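Tetraacyldisaccharide 4'-kinase (Aquifex aeolicus, PDB 4EHX) probably transfers the gamma-phosphate of ATP to the 4'-position of a tetraacyldisaccharide 1-phosphate, forming lipid IVA in lipid A biosynthesis. Local coordinates at residues P269-P279 / G287-N295; G80-L90 / A105-S116. One frame throughout, in Å; residues are numbered along the deposited sequence.

Contact 1. Residues P269-P279 / G287-N295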
loop_
_atom_site.group_PDB
_atom_site.type_symbol
_atom_site.label_atom_id
_atom_site.label_comp_id
_atom_site.label_asym_id
_atom_site.label_seq_id
_atom_site.Cartn_x
_atom_site.Cartn_y
_atom_site.Cartn_z
ATOM N N PRO A 269 -16.552 23.022 -1.801
ATOM C CA PRO A 269 -16.424 23.036 -3.261
ATOM C C PRO A 269 -17.565 23.795 -3.946
ATOM O O PRO A 269 -18.635 23.987 -3.362
ATOM C CB PRO A 269 -16.470 21.549 -3.633
ATOM C CG PRO A 269 -17.228 20.908 -2.536
ATOM C CD PRO A 269 -16.887 21.684 -1.287
ATOM N N GLU A 270 -17.306 24.224 -5.176
ATOM C CA GLU A 270 -18.279 24.963 -5.980
ATOM C C GLU A 270 -19.080 24.016 -6.862
ATOM O O GLU A 270 -18.512 23.183 -7.561
ATOM C CB GLU A 270 -17.555 25.939 -6.897
ATOM C CG GLU A 270 -16.706 26.971 -6.200
ATOM C CD GLU A 270 -15.983 27.859 -7.192
ATOM O OE1 GLU A 270 -14.808 28.193 -6.939
ATOM O OE2 GLU A 270 -16.596 28.211 -8.227
ATOM N N GLU A 271 -20.399 24.144 -6.809
ATOM C CA GLU A 271 -21.293 23.427 -7.706
ATOM C C GLU A 271 -20.881 23.713 -9.141
ATOM O O GLU A 271 -20.660 24.873 -9.516
ATOM C CB GLU A 271 -22.734 23.899 -7.477
ATOM C CG GLU A 271 -23.804 23.071 -8.172
ATOM C CD GLU A 271 -25.217 23.613 -7.953
ATOM O OE1 GLU A 271 -26.181 22.913 -8.329
ATOM O OE2 GLU A 271 -25.371 24.734 -7.420
ATOM N N GLY A 272 -20.770 22.665 -9.949
ATOM C CA GLY A 272 -20.484 22.853 -11.359
ATOM C C GLY A 272 -19.016 22.767 -11.738
ATOM O O GLY A 272 -18.685 22.718 -12.924
ATOM N N GLU A 273 -18.128 22.758 -10.749
ATOM C CA GLU A 273 -16.704 22.600 -11.042
ATOM C C GLU A 273 -16.295 21.147 -10.820
ATOM O O GLU A 273 -16.957 20.411 -10.081
ATOM C CB GLU A 273 -15.838 23.536 -10.189
ATOM C CG GLU A 273 -16.131 25.023 -10.368
ATOM C CD GLU A 273 -15.524 25.612 -11.638
ATOM O OE1 GLU A 273 -14.571 25.014 -12.176
ATOM O OE2 GLU A 273 -15.997 26.680 -12.097
ATOM N N ILE A 274 -15.207 20.742 -11.471
ATOM C CA ILE A 274 -14.634 19.419 -11.276
ATOM C C ILE A 274 -13.326 19.511 -10.511
ATOM O O ILE A 274 -12.479 20.341 -10.824
ATOM C CB ILE A 274 -14.367 18.710 -12.612
ATOM C CG1 ILE A 274 -15.679 18.549 -13.382
ATOM C CG2 ILE A 274 -13.682 17.350 -12.366
ATOM C CD1 ILE A 274 -15.511 17.948 -14.762
ATOM N N TYR A 275 -13.176 18.656 -9.502
ATOM C CA TYR A 275 -11.977 18.645 -8.676
ATOM C C TYR A 275 -11.233 17.327 -8.816
ATOM O O TYR A 275 -11.842 16.261 -8.966
ATOM C CB TYR A 275 -12.317 18.866 -7.196
ATOM C CG TYR A 275 -12.982 20.194 -6.918
ATOM C CD1 TYR A 275 -14.339 20.366 -7.124
ATOM C CD2 TYR A 275 -12.247 21.275 -6.457
ATOM C CE1 TYR A 275 -14.955 21.592 -6.883
ATOM C CE2 TYR A 275 -12.847 22.497 -6.211
ATOM C CZ TYR A 275 -14.200 22.648 -6.428
ATOM O OH TYR A 275 -14.781 23.862 -6.178
ATOM N N LEU A 276 -9.910 17.418 -8.751
ATOM C CA LEU A 276 -9.047 16.243 -8.663
ATOM C C LEU A 276 -8.227 16.324 -7.392
ATOM O O LEU A 276 -7.727 17.390 -7.037
ATOM C CB LEU A 276 -8.111 16.157 -9.873
ATOM C CG LEU A 276 -8.827 16.008 -11.213
ATOM C CD1 LEU A 276 -7.825 15.737 -12.326
ATOM C CD2 LEU A 276 -9.862 14.893 -11.119
ATOM N N THR A 277 -8.102 15.197 -6.704
ATOM C CA THR A 277 -7.301 15.128 -5.493
ATOM C C THR A 277 -6.743 13.711 -5.382
ATOM O O THR A 277 -6.871 12.920 -6.327
ATOM C CB THR A 277 -8.123 15.507 -4.241
ATOM O OG1 THR A 277 -7.269 15.532 -3.090
ATOM C CG2 THR A 277 -9.277 14.504 -4.014
ATOM N N THR A 278 -6.107 13.398 -4.256
ATOM C CA THR A 278 -5.516 12.070 -4.066
ATOM C C THR A 278 -6.510 11.124 -3.399
ATOM O O THR A 278 -7.432 11.564 -2.723
ATOM C CB THR A 278 -4.242 12.119 -3.188
ATOM O OG1 THR A 278 -4.604 12.421 -1.831
ATOM C CG2 THR A 278 -3.263 13.172 -3.704
ATOM N N PRO A 279 -6.311 9.807 -3.565
ATOM C CA PRO A 279 -7.233 8.866 -2.911
ATOM C C PRO A 279 -7.280 9.036 -1.388
ATOM O O PRO A 279 -8.351 8.898 -0.791
ATOM C CB PRO A 279 -6.669 7.501 -3.308
ATOM C CG PRO A 279 -6.025 7.761 -4.654
ATOM C CD PRO A 279 -5.414 9.138 -4.523
ATOM N N GLY A 287 -19.433 11.532 -1.342
ATOM C CA GLY A 287 -20.701 12.221 -1.482
ATOM C C GLY A 287 -20.579 13.462 -2.342
ATOM O O GLY A 287 -21.498 13.784 -3.093
ATOM N N TYR A 288 -19.454 14.167 -2.235
ATOM C CA TYR A 288 -19.168 15.219 -3.205
ATOM C C TYR A 288 -18.946 14.534 -4.541
ATOM O O TYR A 288 -17.922 13.894 -4.768
ATOM C CB TYR A 288 -17.949 16.060 -2.795
ATOM C CG TYR A 288 -18.278 17.123 -1.772
ATOM C CD1 TYR A 288 -19.174 18.153 -2.069
ATOM C CD2 TYR A 288 -17.702 17.101 -0.515
ATOM C CE1 TYR A 288 -19.485 19.122 -1.127
ATOM C CE2 TYR A 288 -17.999 18.059 0.425
ATOM C CZ TYR A 288 -18.883 19.072 0.117
ATOM O OH TYR A 288 -19.161 20.018 1.078
ATOM N N GLU A 289 -19.918 14.659 -5.424
ATOM C CA GLU A 289 -19.908 13.886 -6.645
ATOM C C GLU A 289 -19.142 14.572 -7.762
ATOM O O GLU A 289 -19.061 14.055 -8.873
ATOM C CB GLU A 289 -21.346 13.540 -7.047
ATOM C CG GLU A 289 -21.942 12.467 -6.133
ATOM C CD GLU A 289 -23.442 12.591 -5.946
ATOM O OE1 GLU A 289 -23.950 12.038 -4.945
ATOM O OE2 GLU A 289 -24.109 13.233 -6.792
ATOM N N ASN A 290 -18.560 15.730 -7.464
ATOM C CA ASN A 290 -17.737 16.412 -8.455
ATOM C C ASN A 290 -16.237 16.339 -8.134
ATOM O O ASN A 290 -15.446 17.088 -8.696
ATOM C CB ASN A 290 -18.204 17.868 -8.679
ATOM C CG ASN A 290 -18.134 18.733 -7.404
ATOM O OD1 ASN A 290 -18.129 18.224 -6.277
ATOM N ND2 ASN A 290 -18.092 20.056 -7.590
ATOM N N VAL A 291 -15.859 15.410 -7.253
ATOM C CA VAL A 291 -14.476 15.262 -6.786
ATOM C C VAL A 291 -13.964 13.865 -7.116
ATOM O O VAL A 291 -14.615 12.882 -6.777
ATOM C CB VAL A 291 -14.395 15.477 -5.270
ATOM C CG1 VAL A 291 -12.969 15.317 -4.773
ATOM C CG2 VAL A 291 -14.965 16.849 -4.895
ATOM N N PHE A 292 -12.801 13.789 -7.769
ATOM C CA PHE A 292 -12.259 12.532 -8.288
ATOM C C PHE A 292 -10.778 12.366 -7.962
ATOM O O PHE A 292 -10.084 13.339 -7.654
ATOM C CB PHE A 292 -12.418 12.491 -9.816
ATOM C CG PHE A 292 -13.831 12.692 -10.285
ATOM C CD1 PHE A 292 -14.346 13.969 -10.447
ATOM C CD2 PHE A 292 -14.646 11.605 -10.554
ATOM C CE1 PHE A 292 -15.653 14.155 -10.863
ATOM C CE2 PHE A 292 -15.953 11.786 -10.980
ATOM C CZ PHE A 292 -16.457 13.064 -11.128
ATOM N N ALA A 293 -10.301 11.125 -8.046
ATOM C CA ALA A 293 -8.875 10.820 -7.955
ATOM C C ALA A 293 -8.431 10.109 -9.234
ATOM O O ALA A 293 -9.254 9.614 -9.994
ATOM C CB ALA A 293 -8.576 9.952 -6.717
ATOM N N LEU A 294 -7.130 10.079 -9.483
ATOM C CA LEU A 294 -6.619 9.360 -10.631
ATOM C C LEU A 294 -6.533 7.870 -10.300
ATOM O O LEU A 294 -6.240 7.483 -9.166
ATOM C CB LEU A 294 -5.250 9.897 -11.024
ATOM C CG LEU A 294 -5.148 11.410 -11.234
ATOM C CD1 LEU A 294 -3.708 11.813 -11.538
ATOM C CD2 LEU A 294 -6.080 11.863 -12.341
ATOM N N ASN A 295 -6.798 7.032 -11.292
ATOM C CA ASN A 295 -6.724 5.592 -11.089
ATOM C C ASN A 295 -5.694 4.985 -12.021
ATOM O O ASN A 295 -5.776 5.130 -13.241
ATOM C CB ASN A 295 -8.098 4.949 -11.304
ATOM C CG ASN A 295 -8.184 3.542 -10.730
ATOM O OD1 ASN A 295 -7.281 3.081 -10.029
ATOM N ND2 ASN A 295 -9.283 2.862 -11.010
HETATM O O HOH W 1 -5.272 11.152 -7.738
#
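Tyr275 and Asn290 lie side by side where strands 275-277 and 291-295 begin to pair in parallel, the two strands of a beta-alpha-beta unit whose connection includes helix 279-282. The amide plane of Asn290 stands 79° from the Tyr275 ring and brings ND2 to the ring edge, 3.6 Å from CE1. With CG set between its own backbone N and carbonyl carbon (chi1 61°), the Asn290 amide turns back to the turn of residues 270-273, where ND2 donates to Glu273 O at 2.8 Å in a bent bond. Without the amide, as with an alanine at this position, Glu273 O would probably lose this donor and a gap would open beside the Tyr275 ring. On the strands, Tyr275 N donates to Asn290 O, Phe292 N to Tyr275 O and Thr277 N to Phe292 O. One side of the pair carries Leu276, whose CD2 rests 3.7 Å from Phe292 CB; on the other, Thr277 CG2 meets Val291 CG1 at 3.9 Å. Strand 229-233 borders 275-277 and strand 201-212 borders 291-295. Past Thr277 the strands are bridged by a water that donates to Thr277 O and accepts from Leu294 N. At the opposite end Pro269 CG sits over one face of the Tyr288 ring, 3.6 Å from its centroid, a CH-pi contact, while the neighbouring Glu270 N donates almost straight to Tyr275 OH at 2.7 Å.

Contact 2. Residues G80-L90 / A105-S116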
loop_
_atom_site.group_PDB
_atom_site.type_symbol
_atom_site.label_atom_id
_atom_site.label_comp_id
_atom_site.label_asym_id
_atom_site.label_seq_id
_atom_site.Cartn_x
_atom_site.Cartn_y
_atom_site.Cartn_z
ATOM N N GLY A 80 -6.533 -2.861 19.505
ATOM C CA GLY A 80 -6.818 -4.282 19.534
ATOM C C GLY A 80 -6.976 -4.787 18.115
ATOM O O GLY A 80 -6.194 -4.435 17.233
ATOM N N THR A 81 -7.991 -5.608 17.889
ATOM C CA THR A 81 -8.272 -6.105 16.545
ATOM C C THR A 81 -9.619 -5.547 16.103
ATOM O O THR A 81 -10.564 -5.516 16.882
ATOM C CB THR A 81 -8.300 -7.631 16.523
ATOM O OG1 THR A 81 -7.044 -8.123 16.996
ATOM C CG2 THR A 81 -8.524 -8.137 15.121
ATOM N N LEU A 82 -9.698 -5.086 14.859
ATOM C CA LEU A 82 -10.883 -4.390 14.381
ATOM C C LEU A 82 -11.217 -4.841 12.962
ATOM O O LEU A 82 -10.371 -4.767 12.072
ATOM C CB LEU A 82 -10.629 -2.878 14.385
ATOM C CG LEU A 82 -11.723 -2.006 13.768
ATOM C CD1 LEU A 82 -12.988 -2.115 14.599
ATOM C CD2 LEU A 82 -11.263 -0.565 13.659
ATOM N N ILE A 83 -12.438 -5.324 12.753
ATOM C CA ILE A 83 -12.879 -5.597 11.396
ATOM C C ILE A 83 -13.274 -4.270 10.764
ATOM O O ILE A 83 -14.210 -3.616 11.201
ATOM C CB ILE A 83 -14.063 -6.582 11.347
ATOM C CG1 ILE A 83 -13.610 -7.982 11.791
ATOM C CG2 ILE A 83 -14.665 -6.619 9.926
ATOM C CD1 ILE A 83 -14.765 -8.982 11.985
ATOM N N VAL A 84 -12.521 -3.859 9.757
ATOM C CA VAL A 84 -12.753 -2.589 9.078
ATOM C C VAL A 84 -13.782 -2.764 7.963
ATOM O O VAL A 84 -14.665 -1.925 7.759
ATOM C CB VAL A 84 -11.434 -2.089 8.470
ATOM C CG1 VAL A 84 -11.669 -0.837 7.612
ATOM C CG2 VAL A 84 -10.424 -1.823 9.579
ATOM N N SER A 85 -13.678 -3.878 7.247
ATOM C CA SER A 85 -14.604 -4.110 6.150
ATOM C C SER A 85 -14.919 -5.586 6.040
ATOM O O SER A 85 -14.036 -6.416 6.195
ATOM C CB SER A 85 -13.973 -3.639 4.841
ATOM O OG SER A 85 -14.793 -3.981 3.741
ATOM N N GLU A 86 -16.174 -5.902 5.734
ATOM C CA GLU A 86 -16.570 -7.278 5.503
ATOM C C GLU A 86 -16.879 -7.460 4.023
ATOM O O GLU A 86 -17.942 -7.054 3.538
ATOM C CB GLU A 86 -17.784 -7.638 6.365
ATOM C CG GLU A 86 -18.372 -9.009 6.057
ATOM C CD GLU A 86 -19.601 -9.315 6.896
ATOM O OE1 GLU A 86 -20.455 -8.410 7.054
ATOM O OE2 GLU A 86 -19.712 -10.459 7.396
ATOM N N TYR A 87 -15.927 -8.043 3.305
ATOM C CA TYR A 87 -16.051 -8.250 1.865
ATOM C C TYR A 87 -16.561 -7.021 1.112
ATOM O O TYR A 87 -17.502 -7.104 0.328
ATOM C CB TYR A 87 -16.894 -9.502 1.586
ATOM C CG TYR A 87 -16.194 -10.700 2.180
ATOM C CD1 TYR A 87 -14.999 -11.156 1.631
ATOM C CD2 TYR A 87 -16.668 -11.313 3.338
ATOM C CE1 TYR A 87 -14.306 -12.221 2.187
ATOM C CE2 TYR A 87 -15.979 -12.385 3.910
ATOM C CZ TYR A 87 -14.808 -12.834 3.317
ATOM O OH TYR A 87 -14.124 -13.894 3.859
ATOM N N GLY A 88 -15.923 -5.881 1.358
ATOM C CA GLY A 88 -16.227 -4.674 0.618
ATOM C C GLY A 88 -17.068 -3.707 1.414
ATOM O O GLY A 88 -17.036 -2.510 1.149
ATOM N N ASN A 89 -17.815 -4.213 2.394
ATOM C CA ASN A 89 -18.707 -3.353 3.177
ATOM C C ASN A 89 -18.018 -2.744 4.399
ATOM O O ASN A 89 -17.725 -3.447 5.364
ATOM C CB ASN A 89 -19.962 -4.119 3.611
ATOM C CG ASN A 89 -20.826 -4.551 2.438
ATOM O OD1 ASN A 89 -20.863 -3.891 1.401
ATOM N ND2 ASN A 89 -21.532 -5.663 2.600
ATOM N N LEU A 90 -17.755 -1.439 4.353
ATOM C CA LEU A 90 -17.124 -0.750 5.476
ATOM C C LEU A 90 -17.993 -0.855 6.733
ATOM O O LEU A 90 -19.217 -0.701 6.683
ATOM C CB LEU A 90 -16.831 0.720 5.128
ATOM C CG LEU A 90 -15.457 0.996 4.494
ATOM C CD1 LEU A 90 -14.309 0.715 5.480
ATOM C CD2 LEU A 90 -15.268 0.185 3.214
ATOM N N ALA A 105 -9.638 -0.588 2.305
ATOM C CA ALA A 105 -10.989 -1.147 2.195
ATOM C C ALA A 105 -11.816 -0.490 1.081
ATOM O O ALA A 105 -12.569 -1.159 0.363
ATOM C CB ALA A 105 -11.713 -1.050 3.544
ATOM N N LYS A 106 -11.685 0.825 0.927
ATOM C CA LYS A 106 -12.437 1.494 -0.129
ATOM C C LYS A 106 -11.901 1.086 -1.496
ATOM O O LYS A 106 -12.646 1.010 -2.467
ATOM C CB LYS A 106 -12.405 3.021 0.033
ATOM C CG LYS A 106 -13.103 3.551 1.279
ATOM C CD LYS A 106 -14.582 3.130 1.387
ATOM C CE LYS A 106 -15.422 3.681 0.270
ATOM N NZ LYS A 106 -16.883 3.838 0.654
ATOM N N LEU A 107 -10.605 0.807 -1.569
ATOM C CA LEU A 107 -10.016 0.380 -2.839
ATOM C C LEU A 107 -10.265 -1.093 -3.190
ATOM O O LEU A 107 -9.973 -1.504 -4.310
ATOM C CB LEU A 107 -8.513 0.679 -2.868
ATOM C CG LEU A 107 -8.097 2.146 -2.799
ATOM C CD1 LEU A 107 -6.608 2.239 -2.484
ATOM C CD2 LEU A 107 -8.467 2.846 -4.120
ATOM N N LEU A 108 -10.803 -1.878 -2.248
ATOM C CA LEU A 108 -11.061 -3.305 -2.488
ATOM C C LEU A 108 -12.499 -3.732 -2.172
ATOM O O LEU A 108 -12.752 -4.354 -1.137
ATOM C CB LEU A 108 -10.108 -4.168 -1.645
ATOM C CG LEU A 108 -8.601 -3.918 -1.723
ATOM C CD1 LEU A 108 -7.904 -4.579 -0.547
ATOM C CD2 LEU A 108 -8.049 -4.426 -3.035
ATOM N N PRO A 109 -13.445 -3.433 -3.076
ATOM C CA PRO A 109 -14.883 -3.663 -2.847
ATOM C C PRO A 109 -15.371 -5.115 -2.629
ATOM O O PRO A 109 -16.532 -5.280 -2.251
ATOM C CB PRO A 109 -15.546 -3.051 -4.100
ATOM C CG PRO A 109 -14.438 -2.956 -5.117
ATOM C CD PRO A 109 -13.198 -2.679 -4.319
ATOM N N HIS A 110 -14.544 -6.134 -2.850
ATOM C CA HIS A 110 -14.984 -7.518 -2.602
ATOM C C HIS A 110 -14.127 -8.225 -1.543
ATOM O O HIS A 110 -14.203 -9.446 -1.367
ATOM C CB HIS A 110 -14.929 -8.337 -3.890
ATOM C CG HIS A 110 -15.595 -7.664 -5.046
ATOM N ND1 HIS A 110 -16.965 -7.578 -5.165
ATOM C CD2 HIS A 110 -15.081 -7.017 -6.119
ATOM C CE1 HIS A 110 -17.267 -6.916 -6.267
ATOM N NE2 HIS A 110 -16.142 -6.564 -6.865
ATOM N N VAL A 111 -13.330 -7.453 -0.834
ATOM C CA VAL A 111 -12.335 -8.042 0.064
ATOM C C VAL A 111 -12.547 -7.567 1.499
ATOM O O VAL A 111 -12.929 -6.422 1.713
ATOM C CB VAL A 111 -10.923 -7.654 -0.409
ATOM C CG1 VAL A 111 -9.888 -8.165 0.550
ATOM C CG2 VAL A 111 -10.672 -8.201 -1.823
ATOM N N SER A 112 -12.301 -8.438 2.481
ATOM C CA SER A 112 -12.361 -8.018 3.878
ATOM C C SER A 112 -11.055 -7.338 4.306
ATOM O O SER A 112 -10.000 -7.603 3.746
ATOM C CB SER A 112 -12.677 -9.201 4.808
ATOM O OG SER A 112 -13.956 -9.757 4.524
ATOM N N VAL A 113 -11.148 -6.451 5.290
ATOM C CA VAL A 113 -9.975 -5.767 5.838
ATOM C C VAL A 113 -10.061 -5.791 7.352
ATOM O O VAL A 113 -11.088 -5.436 7.951
ATOM C CB VAL A 113 -9.877 -4.306 5.367
ATOM C CG1 VAL A 113 -8.672 -3.602 6.026
ATOM C CG2 VAL A 113 -9.766 -4.249 3.851
ATOM N N VAL A 114 -8.979 -6.230 7.970
ATOM C CA VAL A 114 -8.888 -6.267 9.422
ATOM C C VAL A 114 -7.640 -5.494 9.847
ATOM O O VAL A 114 -6.571 -5.650 9.256
ATOM C CB VAL A 114 -8.842 -7.738 9.930
ATOM C CG1 VAL A 114 -8.399 -7.799 11.392
ATOM C CG2 VAL A 114 -10.208 -8.409 9.716
ATOM N N ALA A 115 -7.803 -4.622 10.842
ATOM C CA ALA A 115 -6.694 -3.847 11.374
ATOM C C ALA A 115 -6.292 -4.430 12.727
ATOM O O ALA A 115 -7.119 -4.580 13.628
ATOM C CB ALA A 115 -7.089 -2.366 11.521
ATOM N N SER A 116 -5.019 -4.762 12.859
ATOM C CA SER A 116 -4.517 -5.313 14.097
ATOM C C SER A 116 -3.002 -5.209 14.061
ATOM O O SER A 116 -2.373 -5.673 13.121
ATOM C CB SER A 116 -4.945 -6.781 14.192
ATOM O OG SER A 116 -4.650 -7.326 15.453
HETATM O O HOH W 2 -13.142 -3.654 1.677
HETATM O O HOH W 3 -15.212 -1.070 -0.261
#
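A classic beta bulge interrupts the antiparallel pairing of strands 81-86 and 112-116: Val84 and Ser85 both face Val113, and Val113 O accepts from Val84 N at 2.8 Å and from Ser85 N at 3.1 Å. Only the Ser85 donor lies in the carbonyl plane, on a lone pair; Val84 N is tilted 22° from it. Before the bulge, Leu82 and Ala115 form a hydrogen-bonded pair; from the bulge itself, Val84 CG2 packs on Ala115 CB. Beyond it, a type I' turn closes a hairpin with strand 89-90, and Ser112 OG sits over the centre of the Tyr87 ring, 3.1 Å above its plane. With OG beside its own backbone N (chi1 -62°), Ser112 also accepts from Tyr87 N at 2.9 Å; the ring's OH reaches Leu130 O in helix 119-130. Ala105, on the last turn of helix 99-107, sets CB against Ser85 CB and, at 3.7 Å, Leu90 CD1. One water lies within hydrogen-bonding distance of Ser85 OG, Ala105 O and Val111 O, with more acceptors in reach than protons; another donates to both Gly88 O and Ala105 O. Apolar packing on the Ala105 methyl and water-mediated bonding to Ala105 O thus together hold hairpin to helix.

Contacts 1 and 2 lie in series along the chain, contact 2 closing before contact 1 opens. Their centres are about 24 Å apart; their nearest atoms come to about 5 Å without touching. Both come near the predicted ATP-binding P-loop: the side chain of Pro279 in contact 1 is about 7 Å from that of Thr52, and the side chain of Leu108 in contact 2 about 8 Å from it. Leu108 also packs on helix 51-61, whose first residues belong to the predicted ATP-binding loop. The two contacts thus approach the probable nucleotide site through different parts of the fold.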